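Local atomic coordinates of Lmo1076 protein (Listeria monocytogenes serovar 1/2a, PDB entry 5JQC), a protein that is a putative secreted autolysin, probably with amidase activity in cell wall degradation, represented here by its part with three GW repeat domains of SH3-like type. Residues Met89-Ala93 with Phe94-Pro98; Pro125-Val128 with Asn129-Lys132; Thr135-Gly138 with Ala139-Asn142; Tyr207-Ser210 with Ser211-Asn215. All blocks are in the same frame, centred on the assembly; numbering follows the deposited sequence. Where two conformers were deposited one is given.

Contact 1 is the most buried of the four. It joins strands 84-90 and 94-96 of the first GW domain, and Phe-94 carries it with apolar packing. Contacts 2 and 3 lie at the surface of the second GW domain, in the loops on either side of strand 132-134, and both rest on backbone turn bonds. Contact 4, partly buried, is a loop of the third GW domain, where serine hydroxyls do much of the work. Contacts 1 and 2 touch: Tyr-97 CD2 lies 3.6 Å from Val-128 CG2. Contacts 3 and 4 come within about 6 Å at their nearest atoms, without touching.

Contact 1: residues Met89-Ala93 with Phe94-Pro98; sequences MDKRA and FVYYP
The short 3-10 turn 91-93 links strands 84-90 and 94-96 of the first GW domain, an SH3-like fold, and Phe-94 packs back against Met-89 across it. Phe-94 CZ lies 3.5 Å from CE of Met-89, a selenomethionine. The Met-89 chain bends at its third torsion (chi3 56°), which turns CE back toward the ring. CB of Met-89 touches the same end of the ring. The backbone oxygens of Asp-90 and Lys-91 sit at the ring edge, near its plane; Asp-90 O is 3.3 Å from Phe-94 CE1. The turn is closed by Phe-94 N, which donates to Lys-91 O at 3.1 Å. Lys-91 runs out as an extended chain and crosses Tyr-96 at about a right angle, with Lys-91 CE 3.6 Å from Tyr-96 OH. Both polar ends go to Glu-68: Lys-91 NZ by a salt bridge and Tyr-96 OH by a hydrogen bond. At the start of the turn, Asp-90 OD1 accepts from Arg-92 N at 3.2 Å, an Asx turn. In a salt bridge, Arg-92 also grips the carboxylate side-on. Its NE reaches Asp-90 OD1, and its NH2 reaches Asp-90 OD2 at 2.6 Å. NE and the backbone N approach OD1 from the same face of the carboxylate. Phe-94 is buried and meets Phe-79 edge-to-face. The chemistry is thus divided: an apolar ring fills the inside, while the paired Asp-90 and Arg-92 hold the turn and probably offset each other's charge.

Contact 2: residues Pro125-Val128 with Asn129-Lys132; sequences PGTV and NAKK
Thr-127 and Ala-130 are the ends of a type II beta turn in the loop between strands 120-121 and 132-134 of the second GW domain. One hydrogen bond spans the two segments: Ala-130 N donates to Thr-127 O at 3.2 Å, with an N-H...O angle of 149°. Before the turn, Thr-127 OG1 is hydrogen-bonded to Val-124 O. The remaining contacts are van der Waals. Ala-130 CB points back at the first segment and lies 3.3 Å from Thr-127 O. It also comes within 3.9 Å of Thr-127 OG1 and 4.1 Å of Pro-125 CA. At the corner, Val-128 and Asn-129 lie side by side and point the same way. Val-128 CG2 stands anti to its own backbone N (chi1 of CG1 68°), and this brings it 4.2 Å from Asn-129 ND2. Val-128 also packs on Tyr-97, just after strand 94-96. Asn-129 takes the left-handed backbone region (phi 73°) that the third position of this turn needs. One backbone bond thus closes the turn, with the Ala-130 methyl packed against the 125-127 arm by van der Waals contact and the Val-128 side chain turned to Tyr-97.

Contact 3: residues Thr135-Gly138 with Ala139-Asn142; sequences TTAG and AYQN
Ala-139 is in the middle of a tight 3-10 turn of the second GW domain, in which Tyr-140 meets Ala-137 and Gln-141 meets Gly-138. Tyr-140 N donates to Ala-137 O at 3.0 Å, with an N-H...O angle of 162°. The same oxygen sits at the edge of the Tyr-140 ring, 3.8 Å from CD1. The ring stands beside its own backbone N (chi1 -50°), which brings CD1 to 4.4 Å from Ala-137 CB. Gln-141 N then bonds to Gly-138 O, again at 3.0 Å. Two successive bonds of this i to i+3 kind mark the 3-10 turn. Gln-141 CB rests 3.3 Å from Gly-138 O, while the amide at its end turns elsewhere: NE2 bonds to Thr-113 O, and OE1 makes a weak bond to Gly-115 N. Ahead of the turn, Thr-136 OG1 accepts from Gly-138 N at 3.0 Å, an ST turn. The loop lies between strands 132-134 and 144-153. Ala-137 packs on Leu-120 and Leu-171, and Tyr-140 on Leu-120, Ile-112 and Ile-168, so the turn is laid against strands 103-112, 120-121 and 166-172.

Contact 4: residues Tyr207-Ser210 with Ser211-Asn215; sequences YNTS and SSSMN
Ser-210 and Ser-213 meet hydroxyl to hydroxyl inside a compact loop of the third GW domain, an SH3-like fold. The loop runs between strands 201-202 and 218-219. Ser-210 OG and Ser-213 OG are 2.8 Å apart and share a hydrogen bond. Ser-212 OG adds a weak one to Ser-210 OG. The Ser-213 hydroxyl lies between its backbone N and carbonyl carbon (chi1 46°), and from there it reaches into the bend. The backbone closes the same bend twice. Asn-208 N donates to Ser-213 O at 3.0 Å, with an N-H...O angle of 162°. Ser-213 N makes a weak bond to Ser-210 O.

Further out, the Tyr-207 ring meets the returning chain obliquely. Its CD1 is 3.7 Å from Ser-213 O, and its CE1 is near Met-214 O. CB of Asn-208 covers part of one ring face, 3.7 Å above the plane. Tyr-203 meets Tyr-207 edge-to-face, and Trp-241 meets it with the ring planes at about 35°. Val-206 O takes two hydroxyls: Thr-209 OG1 is hydrogen-bonded to it, and Ser-213 OG makes a weak bond to it. Ser-211 OG reaches Lys-111 NZ, but Ser-211 was modelled in two conformers, so that bond is doubtful. The Asn-208 and Met-214 side chains pass each other at a slant. Met-214 is a selenomethionine, and its CG lies 3.3 Å from Ser-210 O.

Contact 1: residues Met89-Ala93 with Phe94-Pro98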
HETATM    1  N   MSE A  89     -33.113   5.010   2.317  1.00 66.99           N
HETATM    2  CA  MSE A  89     -33.519   3.857   1.523  1.00 68.40           C
HETATM    3  C   MSE A  89     -33.088   2.563   2.213  1.00 62.72           C
HETATM    4  O   MSE A  89     -32.113   2.549   2.978  1.00 61.41           O
HETATM    5  CB  MSE A  89     -32.933   3.962   0.109  1.00 83.69           C
HETATM    6  CG  MSE A  89     -33.260   2.785  -0.804  1.00 93.99           C
HETATM    7 SE   MSE A  89     -33.157   3.182  -2.720  1.00106.79          SE
HETATM    8  CE  MSE A  89     -31.311   3.844  -2.861  1.00110.90           C
ATOM      9  N   ASP A  90     -33.868   1.506   1.976  1.00 61.62           N
ATOM     10  CA  ASP A  90     -33.554   0.168   2.455  1.00 56.25           C
ATOM     11  C   ASP A  90     -32.078  -0.131   2.247  1.00 55.53           C
ATOM     12  O   ASP A  90     -31.560  -0.018   1.132  1.00 58.53           O
ATOM     13  CB  ASP A  90     -34.416  -0.855   1.694  1.00 59.67           C
ATOM     14  CG  ASP A  90     -34.596  -2.174   2.438  1.00 62.61           C
ATOM     15  OD1 ASP A  90     -33.657  -2.677   3.092  1.00 64.67           O
ATOM     16  OD2 ASP A  90     -35.711  -2.724   2.359  1.00 71.78           O
ATOM     17  N   LYS A  91     -31.406  -0.524   3.331  1.00 56.61           N
ATOM     18  CA  LYS A  91     -29.984  -0.856   3.262  1.00 53.61           C
ATOM     19  C   LYS A  91     -29.690  -1.906   2.197  1.00 56.18           C
ATOM     20  O   LYS A  91     -28.595  -1.914   1.618  1.00 58.92           O
ATOM     21  CB  LYS A  91     -29.507  -1.334   4.634  1.00 50.64           C
ATOM     22  CG  LYS A  91     -28.042  -1.684   4.702  1.00 55.39           C
ATOM     23  CD  LYS A  91     -27.665  -1.947   6.132  1.00 58.00           C
ATOM     24  CE  LYS A  91     -26.176  -2.086   6.277  1.00 57.80           C
ATOM     25  NZ  LYS A  91     -25.824  -2.267   7.711  1.00 58.20           N
ATOM     26  N   ARG A  92     -30.652  -2.788   1.912  1.00 55.44           N
ATOM     27  CA  ARG A  92     -30.454  -3.839   0.916  1.00 52.55           C
ATOM     28  C   ARG A  92     -30.284  -3.276  -0.489  1.00 53.05           C
ATOM     29  O   ARG A  92     -29.723  -3.951  -1.356  1.00 55.18           O
ATOM     30  CB  ARG A  92     -31.629  -4.824   0.940  1.00 45.17           C
ATOM     31  CG  ARG A  92     -31.665  -5.773   2.142  1.00 50.35           C
ATOM     32  CD  ARG A  92     -32.940  -6.632   2.120  1.00 54.90           C
ATOM     33  NE  ARG A  92     -34.122  -5.775   2.185  1.00 60.18           N
ATOM     34  CZ  ARG A  92     -35.362  -6.143   1.850  1.00 61.28           C
ATOM     35  NH1 ARG A  92     -35.627  -7.375   1.397  1.00 56.68           N
ATOM     36  NH2 ARG A  92     -36.345  -5.252   1.954  1.00 62.07           N
ATOM     37  N   ALA A  93     -30.737  -2.053  -0.734  1.00 55.51           N
ATOM     38  CA  ALA A  93     -30.522  -1.440  -2.036  1.00 58.57           C
ATOM     39  C   ALA A  93     -29.062  -1.061  -2.308  1.00 62.33           C
ATOM     40  O   ALA A  93     -28.777  -0.558  -3.399  1.00 65.30           O
ATOM     41  CB  ALA A  93     -31.415  -0.201  -2.171  1.00 54.53           C
ATOM     42  N   PHE A  94     -28.125  -1.292  -1.374  1.00 61.57           N
ATOM     43  CA  PHE A  94     -26.756  -0.789  -1.502  1.00 59.48           C
ATOM     44  C   PHE A  94     -25.724  -1.906  -1.361  1.00 59.98           C
ATOM     45  O   PHE A  94     -25.925  -2.866  -0.611  1.00 59.98           O
ATOM     46  CB  PHE A  94     -26.414   0.281  -0.434  1.00 58.28           C
ATOM     47  CG  PHE A  94     -27.370   1.443  -0.372  1.00 61.96           C
ATOM     48  CD1 PHE A  94     -28.570   1.341   0.314  1.00 59.87           C
ATOM     49  CD2 PHE A  94     -27.035   2.657  -0.951  1.00 61.87           C
ATOM     50  CE1 PHE A  94     -29.430   2.429   0.386  1.00 62.67           C
ATOM     51  CE2 PHE A  94     -27.886   3.742  -0.880  1.00 58.68           C
ATOM     52  CZ  PHE A  94     -29.081   3.631  -0.213  1.00 63.00           C
ATOM     53  N   VAL A  95     -24.586  -1.733  -2.047  1.00 60.88           N
ATOM     54  CA  VAL A  95     -23.379  -2.542  -1.841  1.00 60.22           C
ATOM     55  C   VAL A  95     -22.292  -1.647  -1.243  1.00 61.34           C
ATOM     56  O   VAL A  95     -21.786  -0.737  -1.915  1.00 63.37           O
ATOM     57  CB  VAL A  95     -22.888  -3.187  -3.141  1.00 60.31           C
ATOM     58  CG1 VAL A  95     -21.633  -3.997  -2.881  1.00 59.42           C
ATOM     59  CG2 VAL A  95     -23.972  -4.092  -3.734  1.00 61.69           C
ATOM     60  N   TYR A  96     -21.930  -1.900   0.017  1.00 58.42           N
ATOM     61  CA  TYR A  96     -20.914  -1.095   0.684  1.00 57.79           C
ATOM     62  C   TYR A  96     -19.529  -1.473   0.182  1.00 64.07           C
ATOM     63  O   TYR A  96     -19.213  -2.658   0.017  1.00 64.16           O
ATOM     64  CB  TYR A  96     -20.951  -1.290   2.203  1.00 52.60           C
ATOM     65  CG  TYR A  96     -22.095  -0.627   2.934  1.00 53.38           C
ATOM     66  CD1 TYR A  96     -23.290  -0.320   2.288  1.00 51.92           C
ATOM     67  CD2 TYR A  96     -21.977  -0.311   4.283  1.00 56.46           C
ATOM     68  CE1 TYR A  96     -24.330   0.280   2.968  1.00 55.17           C
ATOM     69  CE2 TYR A  96     -23.012   0.296   4.978  1.00 54.81           C
ATOM     70  CZ  TYR A  96     -24.186   0.593   4.315  1.00 57.79           C
ATOM     71  OH  TYR A  96     -25.226   1.193   4.992  1.00 61.26           O
ATOM     72  N   TYR A  97     -18.694  -0.454  -0.049  1.00 59.62           N
ATOM     73  CA  TYR A  97     -17.292  -0.705  -0.350  1.00 56.70           C
ATOM     74  C   TYR A  97     -16.528  -1.015   0.936  1.00 55.02           C
ATOM     75  O   TYR A  97     -16.712  -0.338   1.950  1.00 65.01           O
ATOM     76  CB  TYR A  97     -16.659   0.502  -1.027  1.00 57.18           C
ATOM     77  CG  TYR A  97     -17.115   0.748  -2.445  1.00 61.47           C
ATOM     78  CD1 TYR A  97     -16.665  -0.044  -3.494  1.00 64.97           C
ATOM     79  CD2 TYR A  97     -17.963   1.802  -2.743  1.00 61.27           C
ATOM     80  CE1 TYR A  97     -17.071   0.199  -4.796  1.00 63.00           C
ATOM     81  CE2 TYR A  97     -18.371   2.048  -4.038  1.00 64.10           C
ATOM     82  CZ  TYR A  97     -17.924   1.249  -5.056  1.00 63.12           C
ATOM     83  OH  TYR A  97     -18.352   1.509  -6.335  1.00 66.97           O
ATOM     84  N   PRO A  98     -15.680  -2.032   0.926  1.00 51.85           N
ATOM     85  CA  PRO A  98     -14.793  -2.262   2.065  1.00 52.83           C
ATOM     86  C   PRO A  98     -13.743  -1.170   2.121  1.00 53.96           C
ATOM     87  O   PRO A  98     -13.421  -0.546   1.110  1.00 58.66           O
ATOM     88  CB  PRO A  98     -14.159  -3.614   1.734  1.00 50.02           C
ATOM     89  CG  PRO A  98     -14.087  -3.575   0.240  1.00 48.27           C
ATOM     90  CD  PRO A  98     -15.390  -2.950  -0.185  1.00 51.27           C
TER

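Contact 2: residues Pro125-Val128 with Asn129-Lys132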
ATOM      1  N   PRO A 125      -7.258  -2.402  -3.979  1.00 56.68           N
ATOM      2  CA  PRO A 125      -8.341  -3.003  -4.765  1.00 57.27           C
ATOM      3  C   PRO A 125      -9.560  -3.321  -3.910  1.00 52.90           C
ATOM      4  O   PRO A 125      -9.441  -3.779  -2.772  1.00 55.30           O
ATOM      5  CB  PRO A 125      -7.708  -4.274  -5.343  1.00 55.74           C
ATOM      6  CG  PRO A 125      -6.382  -4.434  -4.656  1.00 55.50           C
ATOM      7  CD  PRO A 125      -5.978  -3.110  -4.140  1.00 55.14           C
ATOM      8  N   GLY A 126     -10.741  -3.070  -4.479  1.00 54.18           N
ATOM      9  CA  GLY A 126     -12.016  -3.294  -3.826  1.00 57.81           C
ATOM     10  C   GLY A 126     -12.536  -2.078  -3.087  1.00 59.17           C
ATOM     11  O   GLY A 126     -13.743  -1.990  -2.819  1.00 62.66           O
ATOM     12  N   THR A 127     -11.654  -1.146  -2.739  1.00 52.09           N
ATOM     13  CA  THR A 127     -12.096   0.056  -2.060  1.00 50.21           C
ATOM     14  C   THR A 127     -12.753   1.003  -3.062  1.00 55.58           C
ATOM     15  O   THR A 127     -12.737   0.782  -4.276  1.00 61.91           O
ATOM     16  CB  THR A 127     -10.922   0.733  -1.347  1.00 53.51           C
ATOM     17  OG1 THR A 127      -9.947   1.149  -2.312  1.00 58.86           O
ATOM     18  CG2 THR A 127     -10.267  -0.247  -0.384  1.00 50.27           C
ATOM     19  N   VAL A 128     -13.336   2.081  -2.539  1.00 58.96           N
ATOM     20  CA  VAL A 128     -14.082   2.991  -3.394  1.00 60.88           C
ATOM     21  C   VAL A 128     -13.110   3.745  -4.296  1.00 63.16           C
ATOM     22  O   VAL A 128     -12.028   4.168  -3.861  1.00 65.93           O
ATOM     23  CB  VAL A 128     -14.946   3.940  -2.542  1.00 62.04           C
ATOM     24  CG1 VAL A 128     -14.082   4.909  -1.736  1.00 59.70           C
ATOM     25  CG2 VAL A 128     -15.942   4.689  -3.422  1.00 62.20           C
ATOM     26  N   ASN A 129     -13.481   3.866  -5.575  1.00 62.23           N
ATOM     27  CA  ASN A 129     -12.696   4.508  -6.627  1.00 62.71           C
ATOM     28  C   ASN A 129     -11.492   3.681  -7.072  1.00 61.89           C
ATOM     29  O   ASN A 129     -10.608   4.201  -7.756  1.00 67.23           O
ATOM     30  CB  ASN A 129     -12.243   5.912  -6.202  1.00 64.21           C
ATOM     31  CG  ASN A 129     -13.405   6.856  -6.013  1.00 66.31           C
ATOM     32  OD1 ASN A 129     -14.323   6.878  -6.830  1.00 70.89           O
ATOM     33  ND2 ASN A 129     -13.391   7.620  -4.922  1.00 66.24           N
ATOM     34  N   ALA A 130     -11.419   2.409  -6.709  1.00 59.60           N
ATOM     35  CA  ALA A 130     -10.305   1.578  -7.145  1.00 64.03           C
ATOM     36  C   ALA A 130     -10.582   1.047  -8.553  1.00 67.49           C
ATOM     37  O   ALA A 130     -11.608   0.395  -8.784  1.00 72.57           O
ATOM     38  CB  ALA A 130     -10.077   0.431  -6.160  1.00 60.08           C
ATOM     39  N   LYS A 131      -9.670   1.331  -9.491  1.00 64.96           N
ATOM     40  CA  LYS A 131      -9.759   0.860 -10.868  1.00 65.98           C
ATOM     41  C   LYS A 131      -8.472   0.143 -11.240  1.00 67.57           C
ATOM     42  O   LYS A 131      -7.387   0.502 -10.770  1.00 69.91           O
ATOM     43  CB  LYS A 131      -9.980   2.008 -11.870  1.00 72.15           C
ATOM     44  CG  LYS A 131     -11.180   2.889 -11.561  1.00 82.93           C
ATOM     45  CD  LYS A 131     -11.349   4.009 -12.591  1.00 89.44           C
ATOM     46  CE  LYS A 131     -12.714   4.693 -12.441  1.00 93.67           C
ATOM     47  NZ  LYS A 131     -13.843   3.709 -12.563  1.00 91.38           N
ATOM     48  N   LYS A 132      -8.596  -0.870 -12.091  1.00 64.14           N
ATOM     49  CA  LYS A 132      -7.437  -1.606 -12.589  1.00 64.62           C
ATOM     50  C   LYS A 132      -6.865  -0.858 -13.783  1.00 68.58           C
ATOM     51  O   LYS A 132      -7.469  -0.855 -14.858  1.00 72.42           O
ATOM     52  CB  LYS A 132      -7.810  -3.026 -12.983  1.00 58.42           C
ATOM     53  CG  LYS A 132      -6.639  -3.985 -13.046  1.00 59.14           C
ATOM     54  CD  LYS A 132      -7.158  -5.404 -13.199  1.00 63.69           C
ATOM     55  CE  LYS A 132      -6.106  -6.452 -12.889  1.00 68.24           C
ATOM     56  NZ  LYS A 132      -6.761  -7.796 -12.759  1.00 71.83           N
TER

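Contact 3: residues Thr135-Gly138 with Ala139-Asn142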
ATOM      1  N   THR A 135      -3.565  -4.739 -16.749  1.00 63.05           N
ATOM      2  CA  THR A 135      -3.777  -6.123 -16.352  1.00 64.65           C
ATOM      3  C   THR A 135      -2.619  -6.624 -15.504  1.00 65.33           C
ATOM      4  O   THR A 135      -2.824  -7.319 -14.497  1.00 70.06           O
ATOM      5  CB  THR A 135      -3.973  -6.990 -17.586  1.00 65.21           C
ATOM      6  OG1 THR A 135      -5.201  -6.608 -18.213  1.00 72.99           O
ATOM      7  CG2 THR A 135      -4.037  -8.463 -17.196  1.00 63.74           C
ATOM      8  N   THR A 136      -1.399  -6.261 -15.884  1.00 54.21           N
ATOM      9  CA  THR A 136      -0.237  -6.420 -15.032  1.00 56.12           C
ATOM     10  C   THR A 136       0.436  -5.067 -14.879  1.00 56.65           C
ATOM     11  O   THR A 136       0.092  -4.095 -15.557  1.00 55.93           O
ATOM     12  CB  THR A 136       0.760  -7.438 -15.590  1.00 60.97           C
ATOM     13  OG1 THR A 136       1.401  -6.888 -16.746  1.00 58.63           O
ATOM     14  CG2 THR A 136       0.023  -8.721 -15.987  1.00 64.08           C
ATOM     15  N   ALA A 137       1.364  -4.996 -13.929  1.00 52.93           N
ATOM     16  CA  ALA A 137       2.309  -3.892 -13.886  1.00 58.27           C
ATOM     17  C   ALA A 137       3.599  -4.245 -14.604  1.00 61.00           C
ATOM     18  O   ALA A 137       4.677  -3.799 -14.190  1.00 59.07           O
ATOM     19  CB  ALA A 137       2.589  -3.475 -12.439  1.00 56.70           C
ATOM     20  N   GLY A 138       3.508  -5.080 -15.649  1.00 60.92           N
ATOM     21  CA  GLY A 138       4.680  -5.554 -16.365  1.00 58.22           C
ATOM     22  C   GLY A 138       5.494  -4.444 -16.990  1.00 59.22           C
ATOM     23  O   GLY A 138       6.713  -4.584 -17.121  1.00 60.27           O
ATOM     24  N   ALA A 139       4.846  -3.333 -17.361  1.00 60.92           N
ATOM     25  CA  ALA A 139       5.500  -2.119 -17.842  1.00 59.63           C
ATOM     26  C   ALA A 139       6.573  -1.592 -16.903  1.00 65.18           C
ATOM     27  O   ALA A 139       7.401  -0.776 -17.332  1.00 65.14           O
ATOM     28  CB  ALA A 139       4.461  -1.018 -18.057  1.00 56.46           C
ATOM     29  N   TYR A 140       6.562  -1.993 -15.634  1.00 60.33           N
ATOM     30  CA  TYR A 140       7.531  -1.499 -14.666  1.00 50.36           C
ATOM     31  C   TYR A 140       8.363  -2.631 -14.093  1.00 48.49           C
ATOM     32  O   TYR A 140       8.976  -2.480 -13.036  1.00 55.23           O
ATOM     33  CB  TYR A 140       6.826  -0.742 -13.555  1.00 55.19           C
ATOM     34  CG  TYR A 140       5.870   0.303 -14.054  1.00 55.33           C
ATOM     35  CD1 TYR A 140       4.570  -0.030 -14.385  1.00 53.65           C
ATOM     36  CD2 TYR A 140       6.261   1.625 -14.178  1.00 54.56           C
ATOM     37  CE1 TYR A 140       3.683   0.928 -14.828  1.00 59.13           C
ATOM     38  CE2 TYR A 140       5.380   2.591 -14.617  1.00 60.43           C
ATOM     39  CZ  TYR A 140       4.093   2.235 -14.950  1.00 61.91           C
ATOM     40  OH  TYR A 140       3.194   3.189 -15.389  1.00 68.51           O
ATOM     41  N   GLN A 141       8.385  -3.770 -14.767  1.00 49.13           N
ATOM     42  CA  GLN A 141       9.141  -4.893 -14.251  1.00 52.37           C
ATOM     43  C   GLN A 141      10.615  -4.521 -14.142  1.00 55.46           C
ATOM     44  O   GLN A 141      11.176  -3.846 -15.011  1.00 62.32           O
ATOM     45  CB  GLN A 141       8.907  -6.113 -15.145  1.00 52.25           C
ATOM     46  CG  GLN A 141       9.680  -7.384 -14.798  1.00 53.35           C
ATOM     47  CD  GLN A 141       9.415  -7.915 -13.407  1.00 59.35           C
ATOM     48  OE1 GLN A 141       8.529  -7.442 -12.685  1.00 59.59           O
ATOM     49  NE2 GLN A 141      10.208  -8.906 -13.013  1.00 66.02           N
ATOM     50  N   ASN A 142      11.222  -4.900 -13.023  1.00 59.62           N
ATOM     51  CA  ASN A 142      12.640  -4.682 -12.736  1.00 60.89           C
ATOM     52  C   ASN A 142      13.029  -3.211 -12.673  1.00 60.77           C
ATOM     53  O   ASN A 142      14.219  -2.901 -12.637  1.00 62.34           O
ATOM     54  CB  ASN A 142      13.526  -5.429 -13.732  1.00 61.92           C
ATOM     55  CG  ASN A 142      13.508  -6.926 -13.501  1.00 71.37           C
ATOM     56  OD1 ASN A 142      13.535  -7.395 -12.361  1.00 73.34           O
ATOM     57  ND2 ASN A 142      13.453  -7.693 -14.585  1.00 73.25           N
TER

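Contact 4: residues Tyr207-Ser210 with Ser211-Asn215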
ATOM      1  N   TYR A 207      25.663  -3.230   1.153  1.00 43.40           N
ATOM      2  CA  TYR A 207      24.960  -4.406   0.637  1.00 50.26           C
ATOM      3  C   TYR A 207      23.443  -4.245   0.723  1.00 52.15           C
ATOM      4  O   TYR A 207      22.887  -3.947   1.791  1.00 52.45           O
ATOM      5  CB  TYR A 207      25.393  -5.663   1.391  1.00 52.47           C
ATOM      6  CG  TYR A 207      24.569  -6.896   1.035  1.00 62.32           C
ATOM      7  CD1 TYR A 207      24.786  -7.585  -0.161  1.00 63.31           C
ATOM      8  CD2 TYR A 207      23.574  -7.368   1.893  1.00 67.68           C
ATOM      9  CE1 TYR A 207      24.026  -8.717  -0.489  1.00 67.83           C
ATOM     10  CE2 TYR A 207      22.812  -8.486   1.574  1.00 64.81           C
ATOM     11  CZ  TYR A 207      23.042  -9.156   0.386  1.00 66.18           C
ATOM     12  OH  TYR A 207      22.293 -10.264   0.074  1.00 69.33           O
ATOM     13  N   ASN A 208      22.788  -4.415  -0.432  1.00 51.31           N
ATOM     14  CA  ASN A 208      21.331  -4.479  -0.560  1.00 48.24           C
ATOM     15  C   ASN A 208      20.664  -3.137  -0.280  1.00 50.66           C
ATOM     16  O   ASN A 208      19.514  -3.075   0.185  1.00 52.85           O
ATOM     17  CB  ASN A 208      20.737  -5.572   0.337  1.00 51.89           C
ATOM     18  CG  ASN A 208      19.359  -6.001  -0.115  1.00 50.88           C
ATOM     19  OD1 ASN A 208      18.420  -6.035   0.679  1.00 57.40           O
ATOM     20  ND2 ASN A 208      19.224  -6.305  -1.393  1.00 48.49           N
ATOM     21  N   THR A 209      21.370  -2.050  -0.573  1.00 49.71           N
ATOM     22  CA  THR A 209      20.803  -0.720  -0.429  1.00 44.30           C
ATOM     23  C   THR A 209      20.373  -0.112  -1.768  1.00 47.87           C
ATOM     24  O   THR A 209      19.755   0.963  -1.775  1.00 49.82           O
ATOM     25  CB  THR A 209      21.816   0.196   0.283  1.00 49.16           C
ATOM     26  OG1 THR A 209      23.019   0.260  -0.484  1.00 58.05           O
ATOM     27  CG2 THR A 209      22.178  -0.372   1.649  1.00 45.10           C
ATOM     28  N   SER A 210      20.655  -0.776  -2.891  1.00 47.62           N
ATOM     29  CA  SER A 210      20.324  -0.245  -4.210  1.00 45.57           C
ATOM     30  C   SER A 210      20.345  -1.392  -5.210  1.00 50.50           C
ATOM     31  O   SER A 210      20.676  -2.533  -4.869  1.00 52.41           O
ATOM     32  CB  SER A 210      21.299   0.857  -4.631  1.00 43.56           C
ATOM     33  OG  SER A 210      22.565   0.281  -4.847  1.00 51.48           O
ATOM     34  N   SER A 211      19.975  -1.081  -6.456  0.68 51.44           N
ATOM     35  CA  SER A 211      19.955  -2.103  -7.502  0.68 55.90           C
ATOM     36  C   SER A 211      21.347  -2.672  -7.759  0.68 58.81           C
ATOM     37  O   SER A 211      21.495  -3.878  -7.990  0.68 61.37           O
ATOM     38  CB  SER A 211      19.381  -1.522  -8.791  0.68 54.25           C
ATOM     39  OG  SER A 211      19.509  -2.461  -9.836  0.68 56.91           O
ATOM     40  N   SER A 212      22.379  -1.819  -7.704  1.00 55.72           N
ATOM     41  CA  SER A 212      23.738  -2.218  -8.054  1.00 57.63           C
ATOM     42  C   SER A 212      24.503  -2.894  -6.921  1.00 57.16           C
ATOM     43  O   SER A 212      25.636  -3.349  -7.138  1.00 62.40           O
ATOM     44  CB  SER A 212      24.524  -0.992  -8.516  1.00 59.99           C
ATOM     45  OG  SER A 212      24.137   0.154  -7.789  1.00 65.35           O
ATOM     46  N   SER A 213      23.941  -2.951  -5.718  1.00 52.16           N
ATOM     47  CA  SER A 213      24.621  -3.542  -4.574  1.00 56.57           C
ATOM     48  C   SER A 213      23.929  -4.820  -4.099  1.00 60.11           C
ATOM     49  O   SER A 213      24.135  -5.255  -2.959  1.00 61.20           O
ATOM     50  CB  SER A 213      24.733  -2.510  -3.443  1.00 56.14           C
ATOM     51  OG  SER A 213      23.489  -1.846  -3.245  1.00 57.93           O
HETATM   52  N   MSE A 214      23.101  -5.429  -4.952  1.00 60.72           N
HETATM   53  CA  MSE A 214      22.483  -6.708  -4.620  1.00 65.07           C
HETATM   54  C   MSE A 214      23.406  -7.877  -4.967  1.00 67.19           C
HETATM   55  O   MSE A 214      23.318  -8.929  -4.322  1.00 72.97           O
HETATM   56  CB  MSE A 214      21.130  -6.870  -5.322  1.00 60.08           C
HETATM   57  CG  MSE A 214      20.139  -5.793  -4.959  1.00 57.62           C
HETATM   58 SE   MSE A 214      18.386  -6.284  -5.495  0.48 63.96          SE
HETATM   59  CE  MSE A 214      18.250  -5.388  -7.204  1.00 54.43           C
ATOM     60  N   ASN A 215      24.318  -7.691  -5.931  1.00 63.51           N
ATOM     61  CA  ASN A 215      25.137  -8.790  -6.433  1.00 64.44           C
ATOM     62  C   ASN A 215      26.628  -8.490  -6.355  1.00 69.17           C
ATOM     63  O   ASN A 215      27.096  -7.460  -6.853  1.00 68.16           O
ATOM     64  CB  ASN A 215      24.770  -9.135  -7.869  1.00 66.23           C
ATOM     65  CG  ASN A 215      23.734 -10.217  -7.937  1.00 76.21           C
ATOM     66  OD1 ASN A 215      22.538  -9.930  -7.952  1.00 76.71           O
ATOM     67  ND2 ASN A 215      24.180 -11.483  -7.934  1.00 74.93           N
TER